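Local coordinates for 4-alpha-glucanotransferase (Corynebacterium glutamicum, PDB 5B68), which belongs to the amylomaltases, also called disproportionating enzymes, and combines an N-terminal beta sandwich with a TIM-barrel domain, at residues Q183-R188 and W673-L677; N219-A223 and P234-T238; P226-D232 and R286-A291; P237-R241 and G394-A398. One frame throughout, in Å; residues are numbered along the deposited sequence.

How the contacts relate
All four contacts belong to the TIM-barrel domain, and three tie down the long excursion between barrel strand 215-218 and helix 261-277. Contacts 2 and 4 share Pro237 and Thr238, and their centres are about 9 Å apart. Contact 3, its centre about 13 Å from that of contact 2, packs another part of the same excursion against helix 286-301. Contact 1 joins the chain after strand 177-182 to a distant loop; its centre lies about 15 Å from that of contact 3, and Arg286 NH1 reaches Trp673 O at 2.9 Å. The side chains of Trp673 and of Tyr235 in contact 2 lie about 5 and 3 Å from bound BTB, probably a crystallisation component that may mark a pocket.

Contact 1. Residues Q183-R188 and W673-L677; sequences QIYSVR and WCIPL
Trp673 meets Tyr185 and Gln183 with the six-membered side of its indole, its edge receiving two oxygens close to the ring plane. Tyr185 OH lies 3.3 Å from Trp673 CE3, and Gln183 OE1 is 3.8 Å from CZ3. These oxygens are themselves joined, Tyr185 OH donating to an in-plane lone pair of Gln183 OE1 at 2.6 Å, which fixes the rotation of the phenol and the amide together. The carbonyl of Trp673 comes obliquely to the Tyr185 ring and also accepts from Arg286, whose guanidinium makes a cation-pi contact with that ring. Farther on, Ile675 O touches Ser186 CB, while Ser186 OG turns back to its own segment and bonds Gln183 O. Pro676 puts CB over one face of the Arg188 guanidinium, 3.2 Å from NH2; bends at chi2 and chi3 fold the arginine alongside the proline, and its NH1 bonds Gly194. Leu677 N then donates to Ser186 O (2.9 Å, 156° at the hydrogen), and Leu677 CD2 packs beside Val187 CG1. The contact joins the loop after strand 177-182 to a late loop beyond strand 645-649, its neighbour in the parallel sheet, as in a closed TIM barrel.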
loop_
_atom_site.group_PDB
_atom_site.type_symbol
_atom_site.label_atom_id
_atom_site.label_comp_id
_atom_site.label_asym_id
_atom_site.label_seq_id
_atom_site.Cartn_x
_atom_site.Cartn_y
_atom_site.Cartn_z
ATOM N N GLN A 183 3.933 -14.167 -2.941
ATOM C CA GLN A 183 5.054 -13.316 -2.547
ATOM C C GLN A 183 6.131 -13.496 -3.595
ATOM O O GLN A 183 6.952 -14.440 -3.558
ATOM C CB GLN A 183 5.529 -13.658 -1.146
ATOM C CG GLN A 183 4.467 -13.470 -0.122
ATOM C CD GLN A 183 4.180 -12.002 0.174
ATOM O OE1 GLN A 183 5.071 -11.314 0.653
ATOM N NE2 GLN A 183 2.957 -11.535 -0.061
ATOM N N ILE A 184 6.116 -12.653 -4.628
ATOM C CA ILE A 184 6.857 -12.970 -5.845
ATOM C C ILE A 184 8.381 -13.133 -5.681
ATOM O O ILE A 184 8.989 -13.923 -6.405
ATOM C CB ILE A 184 6.479 -11.997 -7.038
ATOM C CG1 ILE A 184 6.970 -12.513 -8.382
ATOM C CG2 ILE A 184 7.033 -10.619 -6.753
ATOM C CD1 ILE A 184 6.324 -13.825 -8.743
ATOM N N TYR A 185 8.974 -12.382 -4.765
ATOM C CA TYR A 185 10.442 -12.500 -4.461
ATOM C C TYR A 185 10.765 -13.967 -4.029
ATOM O O TYR A 185 11.873 -14.445 -4.197
ATOM C CB TYR A 185 10.845 -11.522 -3.308
ATOM C CG TYR A 185 9.991 -11.586 -2.095
ATOM C CD1 TYR A 185 10.232 -12.564 -1.110
ATOM C CD2 TYR A 185 8.891 -10.762 -1.927
ATOM C CE1 TYR A 185 9.429 -12.682 -0.031
ATOM C CE2 TYR A 185 8.052 -10.875 -0.823
ATOM C CZ TYR A 185 8.339 -11.867 0.110
ATOM O OH TYR A 185 7.553 -12.050 1.191
ATOM N N SER A 186 9.776 -14.634 -3.456
ATOM C CA SER A 186 9.973 -15.995 -2.946
ATOM C C SER A 186 9.723 -17.098 -3.953
ATOM O O SER A 186 9.995 -18.258 -3.633
ATOM C CB SER A 186 9.086 -16.276 -1.719
ATOM O OG SER A 186 7.692 -16.466 -2.035
ATOM N N VAL A 187 9.203 -16.767 -5.129
ATOM C CA VAL A 187 8.863 -17.764 -6.128
ATOM C C VAL A 187 9.846 -17.707 -7.274
ATOM O O VAL A 187 9.983 -16.702 -7.927
ATOM C CB VAL A 187 7.464 -17.521 -6.714
ATOM C CG1 VAL A 187 7.044 -18.673 -7.600
ATOM C CG2 VAL A 187 6.463 -17.304 -5.622
ATOM N N ARG A 188 10.491 -18.826 -7.531
ATOM C CA ARG A 188 11.560 -18.890 -8.483
ATOM C C ARG A 188 11.207 -19.781 -9.664
ATOM O O ARG A 188 10.464 -20.731 -9.538
ATOM C CB ARG A 188 12.819 -19.436 -7.814
ATOM C CG ARG A 188 13.548 -18.467 -6.902
ATOM C CD ARG A 188 12.987 -18.453 -5.494
ATOM N NE ARG A 188 13.129 -19.725 -4.812
ATOM C CZ ARG A 188 14.208 -20.127 -4.154
ATOM N NH1 ARG A 188 15.281 -19.362 -4.082
ATOM N NH2 ARG A 188 14.217 -21.304 -3.572
ATOM N N TRP A 673 10.191 -12.415 5.329
ATOM C CA TRP A 673 10.279 -11.931 3.970
ATOM C C TRP A 673 11.376 -12.600 3.160
ATOM O O TRP A 673 11.710 -12.149 2.098
ATOM C CB TRP A 673 10.441 -10.424 3.945
ATOM C CG TRP A 673 9.538 -9.718 4.874
ATOM C CD1 TRP A 673 9.891 -9.033 5.982
ATOM C CD2 TRP A 673 8.119 -9.619 4.780
ATOM N NE1 TRP A 673 8.796 -8.513 6.585
ATOM C CE2 TRP A 673 7.688 -8.865 5.869
ATOM C CE3 TRP A 673 7.167 -10.107 3.881
ATOM C CZ2 TRP A 673 6.360 -8.583 6.095
ATOM C CZ3 TRP A 673 5.853 -9.818 4.107
ATOM C CH2 TRP A 673 5.457 -9.065 5.204
ATOM N N CYS A 674 11.936 -13.666 3.700
ATOM C CA CYS A 674 13.023 -14.398 3.067
ATOM C C CYS A 674 12.784 -15.892 2.811
ATOM O O CYS A 674 13.716 -16.613 2.540
ATOM C CB CYS A 674 14.291 -14.247 3.895
ATOM S SG CYS A 674 14.795 -12.527 4.093
ATOM N N ILE A 675 11.542 -16.338 2.931
ATOM C CA ILE A 675 11.234 -17.763 2.901
ATOM C C ILE A 675 10.821 -18.194 1.498
ATOM O O ILE A 675 9.745 -17.871 1.063
ATOM C CB ILE A 675 10.075 -18.078 3.872
ATOM C CG1 ILE A 675 10.373 -17.573 5.290
ATOM C CG2 ILE A 675 9.731 -19.553 3.866
ATOM C CD1 ILE A 675 11.598 -18.168 5.941
ATOM N N PRO A 676 11.680 -18.941 0.811
ATOM C CA PRO A 676 11.372 -19.413 -0.570
ATOM C C PRO A 676 10.221 -20.419 -0.623
ATOM O O PRO A 676 9.922 -21.099 0.388
ATOM C CB PRO A 676 12.634 -20.080 -1.015
ATOM C CG PRO A 676 13.190 -20.627 0.244
ATOM C CD PRO A 676 12.884 -19.635 1.323
ATOM N N LEU A 677 9.522 -20.456 -1.741
ATOM C CA LEU A 677 8.309 -21.302 -1.864
ATOM C C LEU A 677 8.758 -22.774 -1.809
ATOM O O LEU A 677 9.563 -23.207 -2.643
ATOM C CB LEU A 677 7.609 -21.011 -3.212
ATOM C CG LEU A 677 6.269 -21.752 -3.441
ATOM C CD1 LEU A 677 5.204 -21.269 -2.470
ATOM C CD2 LEU A 677 5.841 -21.637 -4.917
HETATM O O HOH W 1 11.396 -22.038 -4.123
#

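Contact 2. Residues N219-A223 and P234-T238; sequences NPMHA and PYLPT
Pro220 packs against Pro234 and Tyr235 where the chain leaves strand 215-218, the second strand of the TIM barrel, and the excursion that follows doubles back over its own start. Around the Pro220 ring, CB comes first, 3.5 Å from the carbonyl oxygen of Pro234. The next atom, CG, stands over a face of the Tyr235 ring in a CH-pi contact, 3.9 Å from the ring centroid and 22° off the normal, displaced toward the CE1-CZ side. The last carbon, CD, closes the circuit by touching Tyr235 CZ at 3.7 Å and Pro234 CB at 3.8 Å. The pyrrolidine thus packs into the corner formed by Pro234 and the Tyr235 face. Although the Tyr235 CB is directed away from 219-223, its ring returns to Pro220 because CG sits anti to the carbonyl carbon (chi1 -70°). The phenol hydroxyl bonds Asp386 of strand 382-387, His560 meets the ring with its plane nearly parallel, and a bound BTB molecule lies about 3 Å from the side chain. Further along, His222 CB rests on Pro237 CB at 3.5 Å, the two side chains pointing the same way, while the imidazole NE2 bonds Ala388 N. A water donates to both Pro234 O and His222 O, bridging the segments between these two packing sites. At the far end Thr238 N donates to Ala223 O at 2.9 Å, and the same oxygen touches Thr238 CG2 at 3.4 Å.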
loop_
_atom_site.group_PDB
_atom_site.type_symbol
_atom_site.label_atom_id
_atom_site.label_comp_id
_atom_site.label_asym_id
_atom_site.label_seq_id
_atom_site.Cartn_x
_atom_site.Cartn_y
_atom_site.Cartn_z
ATOM N N ASN A 219 2.993 -8.939 -3.359
ATOM C CA ASN A 219 3.545 -8.005 -2.385
ATOM C C ASN A 219 3.828 -6.662 -3.007
ATOM O O ASN A 219 3.981 -6.565 -4.211
ATOM C CB ASN A 219 4.860 -8.543 -1.799
ATOM C CG ASN A 219 5.870 -8.893 -2.888
ATOM O OD1 ASN A 219 6.826 -8.116 -3.216
ATOM N ND2 ASN A 219 5.673 -9.998 -3.498
ATOM N N PRO A 220 3.973 -5.613 -2.136
ATOM C CA PRO A 220 4.409 -4.328 -2.632
ATOM C C PRO A 220 5.748 -4.489 -3.347
ATOM O O PRO A 220 6.618 -5.293 -2.933
ATOM C CB PRO A 220 4.581 -3.488 -1.330
ATOM C CG PRO A 220 3.706 -4.145 -0.288
ATOM C CD PRO A 220 3.741 -5.594 -0.682
ATOM N N MET A 221 5.912 -3.699 -4.384
ATOM C CA MET A 221 7.133 -3.732 -5.210
ATOM C C MET A 221 7.902 -2.385 -5.247
ATOM O O MET A 221 8.684 -2.084 -6.178
ATOM C CB MET A 221 6.703 -4.078 -6.615
ATOM C CG MET A 221 5.873 -5.368 -6.729
ATOM S SD MET A 221 6.946 -6.798 -6.503
ATOM C CE MET A 221 7.634 -6.857 -8.157
ATOM N N HIS A 222 7.632 -1.584 -4.237
ATOM C CA HIS A 222 8.196 -0.254 -4.125
ATOM C C HIS A 222 9.725 -0.316 -3.923
ATOM O O HIS A 222 10.271 -1.210 -3.271
ATOM C CB HIS A 222 7.649 0.498 -2.925
ATOM C CG HIS A 222 6.176 0.449 -2.720
ATOM N ND1 HIS A 222 5.294 0.962 -3.636
ATOM C CD2 HIS A 222 5.431 0.030 -1.663
ATOM C CE1 HIS A 222 4.064 0.843 -3.160
ATOM N NE2 HIS A 222 4.122 0.227 -1.998
ATOM N N ALA A 223 10.410 0.676 -4.456
ATOM C CA ALA A 223 11.855 0.711 -4.360
ATOM C C ALA A 223 12.321 0.848 -2.921
ATOM O O ALA A 223 11.709 1.527 -2.131
ATOM C CB ALA A 223 12.414 1.844 -5.200
ATOM N N PRO A 234 8.867 -5.715 2.231
ATOM C CA PRO A 234 8.250 -4.867 1.234
ATOM C C PRO A 234 7.450 -3.700 1.827
ATOM O O PRO A 234 7.034 -2.815 1.068
ATOM C CB PRO A 234 7.304 -5.812 0.514
ATOM C CG PRO A 234 7.764 -7.169 0.822
ATOM C CD PRO A 234 8.369 -7.104 2.172
ATOM N N TYR A 235 7.229 -3.709 3.145
ATOM C CA TYR A 235 6.358 -2.768 3.786
ATOM C C TYR A 235 7.175 -1.634 4.437
ATOM O O TYR A 235 6.610 -0.760 5.066
ATOM C CB TYR A 235 5.405 -3.466 4.798
ATOM C CG TYR A 235 4.335 -4.338 4.104
ATOM C CD1 TYR A 235 3.165 -3.772 3.622
ATOM C CD2 TYR A 235 4.539 -5.742 3.896
ATOM C CE1 TYR A 235 2.205 -4.533 2.932
ATOM C CE2 TYR A 235 3.607 -6.506 3.219
ATOM C CZ TYR A 235 2.441 -5.918 2.751
ATOM O OH TYR A 235 1.487 -6.695 2.119
ATOM N N LEU A 236 8.475 -1.579 4.221
ATOM C CA LEU A 236 9.228 -0.361 4.626
ATOM C C LEU A 236 10.132 0.087 3.502
ATOM O O LEU A 236 11.355 0.055 3.626
ATOM C CB LEU A 236 9.977 -0.583 5.940
ATOM C CG LEU A 236 10.322 0.712 6.704
ATOM C CD1 LEU A 236 9.073 1.486 7.115
ATOM C CD2 LEU A 236 11.096 0.336 7.942
ATOM N N PRO A 237 9.519 0.527 2.407
ATOM C CA PRO A 237 10.289 0.933 1.221
ATOM C C PRO A 237 10.782 2.357 1.393
ATOM O O PRO A 237 10.433 3.014 2.382
ATOM C CB PRO A 237 9.245 0.876 0.124
ATOM C CG PRO A 237 7.989 1.336 0.839
ATOM C CD PRO A 237 8.054 0.601 2.144
ATOM N N THR A 238 11.568 2.801 0.447
ATOM C CA THR A 238 12.156 4.184 0.471
ATOM C C THR A 238 11.223 5.178 -0.208
ATOM O O THR A 238 11.297 6.397 0.048
ATOM C CB THR A 238 13.596 4.193 -0.146
ATOM O OG1 THR A 238 14.395 5.240 0.470
ATOM C CG2 THR A 238 13.577 4.354 -1.595
HETATM O O HOH W 2 7.911 -2.595 -1.466
#

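Contact 3. Residues P226-D232 and R286-A291; sequences PLPPTED and RNDVYA
The Arg286 guanidinium carries Asp232 O over the centre of one face, 3.5 Å above the plane, while its NH1 is engaged by Trp673 of the 673-677 loop. Its NH2 forms a salt bridge with Asp232 OD1 at 3.3 Å. This bond is long and bent: the nitrogen stands 55° out of the carboxylate plane, and the two flat groups are turned 51° apart. An extended chain from CG to NE carries the charge that far, and a water that accepts from Arg286 N lies within hydrogen-bonding distance of Asp232 OD1 and probably adds a second link. The Tyr290 ring is approached obliquely by Pro226 O, Leu227 CA, Pro228 N and Thr230 CG2; its hydroxyl bonds Glu225 O and shares a water with Pro226 O. Its CD2 lies 3.9 Å from Thr230 CG2, whose stem crosses the tyrosine at about a right angle. The Asn287 amide turns to the backbone of 226-232, OD1 accepting from Thr230 N at 2.9 Å with the donor tilted 25° from the carbonyl plane. Its ND2 lies 3.6 Å from Pro229 CB, after the cis peptide that turns the chain there. Pro228 sits over the helix, its CG 3.7 Å from Ala291 CB and 3.5 Å from Asn287 O, while Thr230 OG1 bonds Glu225. The bend 226-232 thus lies along the N-terminal part of helix 286-301; Pro226 reaches across to helix 307-338, and on the helix Asp288 and Val289 pack against helix 261-277.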
loop_
_atom_site.group_PDB
_atom_site.type_symbol
_atom_site.label_atom_id
_atom_site.label_comp_id
_atom_site.label_asym_id
_atom_site.label_seq_id
_atom_site.Cartn_x
_atom_site.Cartn_y
_atom_site.Cartn_z
ATOM N N PRO A 226 18.932 1.964 -2.998
ATOM C CA PRO A 226 19.390 1.815 -4.349
ATOM C C PRO A 226 20.610 0.930 -4.522
ATOM O O PRO A 226 20.971 0.638 -5.672
ATOM C CB PRO A 226 19.753 3.258 -4.764
ATOM C CG PRO A 226 20.129 3.930 -3.493
ATOM C CD PRO A 226 19.387 3.225 -2.371
ATOM N N LEU A 227 21.251 0.515 -3.439
ATOM C CA LEU A 227 22.291 -0.509 -3.490
ATOM C C LEU A 227 22.298 -1.233 -2.154
ATOM O O LEU A 227 21.809 -0.694 -1.200
ATOM C CB LEU A 227 23.662 0.074 -3.821
ATOM C CG LEU A 227 24.297 1.049 -2.852
ATOM C CD1 LEU A 227 25.672 1.462 -3.343
ATOM C CD2 LEU A 227 23.426 2.268 -2.661
ATOM N N PRO A 228 22.842 -2.433 -2.069
ATOM C CA PRO A 228 22.816 -3.169 -0.802
ATOM C C PRO A 228 23.677 -2.493 0.252
ATOM O O PRO A 228 24.585 -1.812 -0.164
ATOM C CB PRO A 228 23.426 -4.521 -1.155
ATOM C CG PRO A 228 23.829 -4.464 -2.569
ATOM C CD PRO A 228 23.655 -3.092 -3.093
ATOM N N PRO A 229 23.420 -2.641 1.633
ATOM C CA PRO A 229 22.313 -3.547 1.976
ATOM C C PRO A 229 20.927 -2.949 1.828
ATOM O O PRO A 229 20.765 -1.763 1.994
ATOM C CB PRO A 229 22.563 -3.880 3.438
ATOM C CG PRO A 229 23.013 -2.614 3.995
ATOM C CD PRO A 229 23.994 -2.133 2.980
ATOM N N THR A 230 19.941 -3.795 1.560
ATOM C CA THR A 230 18.592 -3.345 1.231
ATOM C C THR A 230 17.569 -4.012 2.197
ATOM O O THR A 230 17.837 -5.084 2.748
ATOM C CB THR A 230 18.303 -3.521 -0.285
ATOM O OG1 THR A 230 17.135 -2.764 -0.629
ATOM C CG2 THR A 230 18.131 -4.982 -0.664
ATOM N N GLU A 231 16.470 -3.312 2.437
ATOM C CA GLU A 231 15.383 -3.732 3.330
ATOM C C GLU A 231 14.703 -4.985 2.789
ATOM O O GLU A 231 14.272 -5.003 1.640
ATOM C CB GLU A 231 14.342 -2.580 3.416
ATOM C CG GLU A 231 13.106 -2.781 4.242
ATOM C CD GLU A 231 13.408 -3.239 5.660
ATOM O OE1 GLU A 231 14.212 -2.551 6.345
ATOM O OE2 GLU A 231 12.877 -4.294 6.074
ATOM N N ASP A 232 14.638 -6.029 3.607
ATOM C CA ASP A 232 13.857 -7.249 3.254
ATOM C C ASP A 232 12.333 -6.995 3.177
ATOM O O ASP A 232 11.649 -7.540 2.301
ATOM C CB ASP A 232 14.075 -8.336 4.314
ATOM C CG ASP A 232 15.483 -8.962 4.288
ATOM O OD1 ASP A 232 16.133 -9.064 3.261
ATOM O OD2 ASP A 232 15.902 -9.454 5.351
ATOM N N ARG A 286 18.885 -11.073 -0.581
ATOM C CA ARG A 286 18.694 -10.018 -1.549
ATOM C C ARG A 286 20.028 -9.337 -1.821
ATOM O O ARG A 286 20.291 -8.921 -2.961
ATOM C CB ARG A 286 17.696 -9.036 -1.021
ATOM C CG ARG A 286 16.253 -9.533 -1.000
ATOM C CD ARG A 286 15.346 -8.544 -0.340
ATOM N NE ARG A 286 13.947 -8.971 -0.460
ATOM C CZ ARG A 286 13.339 -9.885 0.299
ATOM N NH1 ARG A 286 12.098 -10.216 0.034
ATOM N NH2 ARG A 286 13.950 -10.504 1.303
ATOM N N ASN A 287 20.888 -9.235 -0.789
ATOM C CA ASN A 287 22.053 -8.305 -0.952
ATOM C C ASN A 287 23.016 -8.700 -2.008
ATOM O O ASN A 287 23.350 -7.874 -2.855
ATOM C CB ASN A 287 22.733 -7.956 0.372
ATOM C CG ASN A 287 21.819 -7.139 1.269
ATOM O OD1 ASN A 287 20.986 -6.366 0.776
ATOM N ND2 ASN A 287 21.959 -7.300 2.584
ATOM N N ASP A 288 23.480 -9.945 -2.035
ATOM C CA ASP A 288 24.443 -10.313 -3.122
ATOM C C ASP A 288 23.804 -10.410 -4.498
ATOM O O ASP A 288 24.400 -10.052 -5.499
ATOM C CB ASP A 288 25.318 -11.542 -2.785
ATOM C CG ASP A 288 24.525 -12.758 -2.375
ATOM O OD1 ASP A 288 23.282 -12.757 -2.393
ATOM O OD2 ASP A 288 25.172 -13.746 -1.991
ATOM N N VAL A 289 22.551 -10.840 -4.538
ATOM C CA VAL A 289 21.791 -10.798 -5.817
ATOM C C VAL A 289 21.682 -9.351 -6.360
ATOM O O VAL A 289 21.941 -9.101 -7.548
ATOM C CB VAL A 289 20.354 -11.397 -5.687
ATOM C CG1 VAL A 289 19.614 -11.287 -7.034
ATOM C CG2 VAL A 289 20.428 -12.887 -5.280
ATOM N N TYR A 290 21.407 -8.427 -5.463
ATOM C CA TYR A 290 21.171 -7.024 -5.904
ATOM C C TYR A 290 22.484 -6.413 -6.418
ATOM O O TYR A 290 22.541 -5.834 -7.509
ATOM C CB TYR A 290 20.622 -6.215 -4.734
ATOM C CG TYR A 290 19.985 -4.878 -5.073
ATOM C CD1 TYR A 290 19.573 -4.563 -6.358
ATOM C CD2 TYR A 290 19.824 -3.930 -4.069
ATOM C CE1 TYR A 290 18.959 -3.309 -6.625
ATOM C CE2 TYR A 290 19.185 -2.712 -4.321
ATOM C CZ TYR A 290 18.780 -2.408 -5.604
ATOM O OH TYR A 290 18.156 -1.179 -5.807
ATOM N N ALA A 291 23.513 -6.598 -5.609
ATOM C CA ALA A 291 24.849 -6.114 -5.979
ATOM C C ALA A 291 25.267 -6.654 -7.327
ATOM O O ALA A 291 25.770 -5.927 -8.153
ATOM C CB ALA A 291 25.877 -6.448 -4.894
HETATM O O HOH W 3 18.939 0.548 -7.539
HETATM O O HOH W 4 20.067 -5.502 4.747
HETATM O O HOH W 5 17.474 -11.114 2.039
#

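Contact 4. Residues P237-R241 and G394-A398; sequences PTTRR and GGADA
Thr238 and Thr239 pass close to the first turn of helix 396-400, with CA atoms 4.8 Å from Gly395 for Thr238 and 5.0 Å from Asp397 for Thr239. Thr238 offers two acceptors to the helix. Its OG1, rotated to lie opposite the backbone N (chi1 -150°), takes the N-H of Ala396 at 2.9 Å; Gly395, without a side chain, lets this hydroxyl come to 3.2 Å from its CA. Its carbonyl oxygen receives Asp397 N at 3.0 Å in a nearly straight bond, 174° at the hydrogen, and a water carries the same oxygen on to Ala398 N. Asp397 returns the grip with both carboxylate oxygens. Thr239 OG1 donates to OD1 at 2.7 Å, on the syn side though 35° out of plane, whereas Arg240 N meets OD2 from above the plane at 3.1 Å. That threonine hydroxyl also accepts from Arg241 N, forming an ST turn, so one oxygen both shapes the loop and holds the acid. The arginine side chains lead elsewhere: Arg240 bonds Ala388 O and a bound glycerol, and Arg241 pairs with Glu320. Gly395, at the N-cap position, has no side chain to cap with, and Thr238 supplies the acceptors instead; the acid in the first turn, a common feature of helix N-termini, probably gains from the helix dipole. The contact thereby joins the loops that follow two neighbouring TIM-barrel strands, 215-218 and 382-387.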
loop_
_atom_site.group_PDB
_atom_site.type_symbol
_atom_site.label_atom_id
_atom_site.label_comp_id
_atom_site.label_asym_id
_atom_site.label_seq_id
_atom_site.Cartn_x
_atom_site.Cartn_y
_atom_site.Cartn_z
ATOM N N PRO A 237 9.519 0.527 2.407
ATOM C CA PRO A 237 10.289 0.933 1.221
ATOM C C PRO A 237 10.782 2.357 1.393
ATOM O O PRO A 237 10.433 3.014 2.382
ATOM C CB PRO A 237 9.245 0.876 0.124
ATOM C CG PRO A 237 7.989 1.336 0.839
ATOM C CD PRO A 237 8.054 0.601 2.144
ATOM N N THR A 238 11.568 2.801 0.447
ATOM C CA THR A 238 12.156 4.184 0.471
ATOM C C THR A 238 11.223 5.178 -0.208
ATOM O O THR A 238 11.297 6.397 0.048
ATOM C CB THR A 238 13.596 4.193 -0.146
ATOM O OG1 THR A 238 14.395 5.240 0.470
ATOM C CG2 THR A 238 13.577 4.354 -1.595
ATOM N N THR A 239 10.283 4.685 -0.989
ATOM C CA THR A 239 9.325 5.522 -1.719
ATOM C C THR A 239 8.118 4.603 -1.874
ATOM O O THR A 239 8.277 3.360 -1.807
ATOM C CB THR A 239 9.882 5.961 -3.095
ATOM O OG1 THR A 239 8.920 6.706 -3.864
ATOM C CG2 THR A 239 10.418 4.766 -3.996
ATOM N N ARG A 240 6.936 5.161 -2.086
ATOM C CA ARG A 240 5.800 4.375 -2.520
ATOM C C ARG A 240 5.472 4.598 -4.013
ATOM O O ARG A 240 4.472 4.082 -4.565
ATOM C CB ARG A 240 4.589 4.665 -1.642
ATOM C CG ARG A 240 4.839 4.168 -0.248
ATOM C CD ARG A 240 3.606 4.184 0.572
ATOM N NE ARG A 240 3.023 5.522 0.740
ATOM C CZ ARG A 240 1.732 5.729 0.989
ATOM N NH1 ARG A 240 1.296 6.991 1.184
ATOM N NH2 ARG A 240 0.865 4.687 1.059
ATOM N N ARG A 241 6.284 5.362 -4.700
ATOM C CA ARG A 241 6.021 5.639 -6.090
ATOM C C ARG A 241 6.862 4.756 -7.010
ATOM O O ARG A 241 6.349 4.086 -7.849
ATOM C CB ARG A 241 6.339 7.076 -6.397
ATOM C CG ARG A 241 6.063 7.481 -7.827
ATOM C CD ARG A 241 6.140 8.958 -8.135
ATOM N NE ARG A 241 6.154 9.156 -9.551
ATOM C CZ ARG A 241 6.340 10.337 -10.148
ATOM N NH1 ARG A 241 6.467 10.357 -11.459
ATOM N NH2 ARG A 241 6.431 11.491 -9.433
ATOM N N GLY A 394 14.304 7.729 6.846
ATOM C CA GLY A 394 15.524 8.375 6.320
ATOM C C GLY A 394 15.695 8.240 4.831
ATOM O O GLY A 394 16.787 8.389 4.345
ATOM N N GLY A 395 14.631 7.921 4.080
ATOM C CA GLY A 395 14.770 7.534 2.701
ATOM C C GLY A 395 14.444 8.586 1.657
ATOM O O GLY A 395 14.368 9.765 1.969
ATOM N N ALA A 396 14.207 8.146 0.453
ATOM C CA ALA A 396 14.050 9.040 -0.696
ATOM C C ALA A 396 12.829 9.964 -0.541
ATOM O O ALA A 396 12.953 11.205 -0.692
ATOM C CB ALA A 396 13.977 8.239 -1.995
ATOM N N ASP A 397 11.634 9.366 -0.298
ATOM C CA ASP A 397 10.421 10.171 -0.168
ATOM C C ASP A 397 10.530 11.079 1.077
ATOM O O ASP A 397 10.020 12.188 1.082
ATOM C CB ASP A 397 9.144 9.329 -0.117
ATOM C CG ASP A 397 8.651 8.830 -1.467
ATOM O OD1 ASP A 397 9.245 8.978 -2.510
ATOM O OD2 ASP A 397 7.567 8.172 -1.483
ATOM N N ALA A 398 11.160 10.612 2.155
ATOM C CA ALA A 398 11.288 11.382 3.406
ATOM C C ALA A 398 12.008 12.667 3.085
ATOM O O ALA A 398 11.656 13.696 3.609
ATOM C CB ALA A 398 12.055 10.586 4.494
HETATM O O HOH W 6 11.660 7.757 2.603
#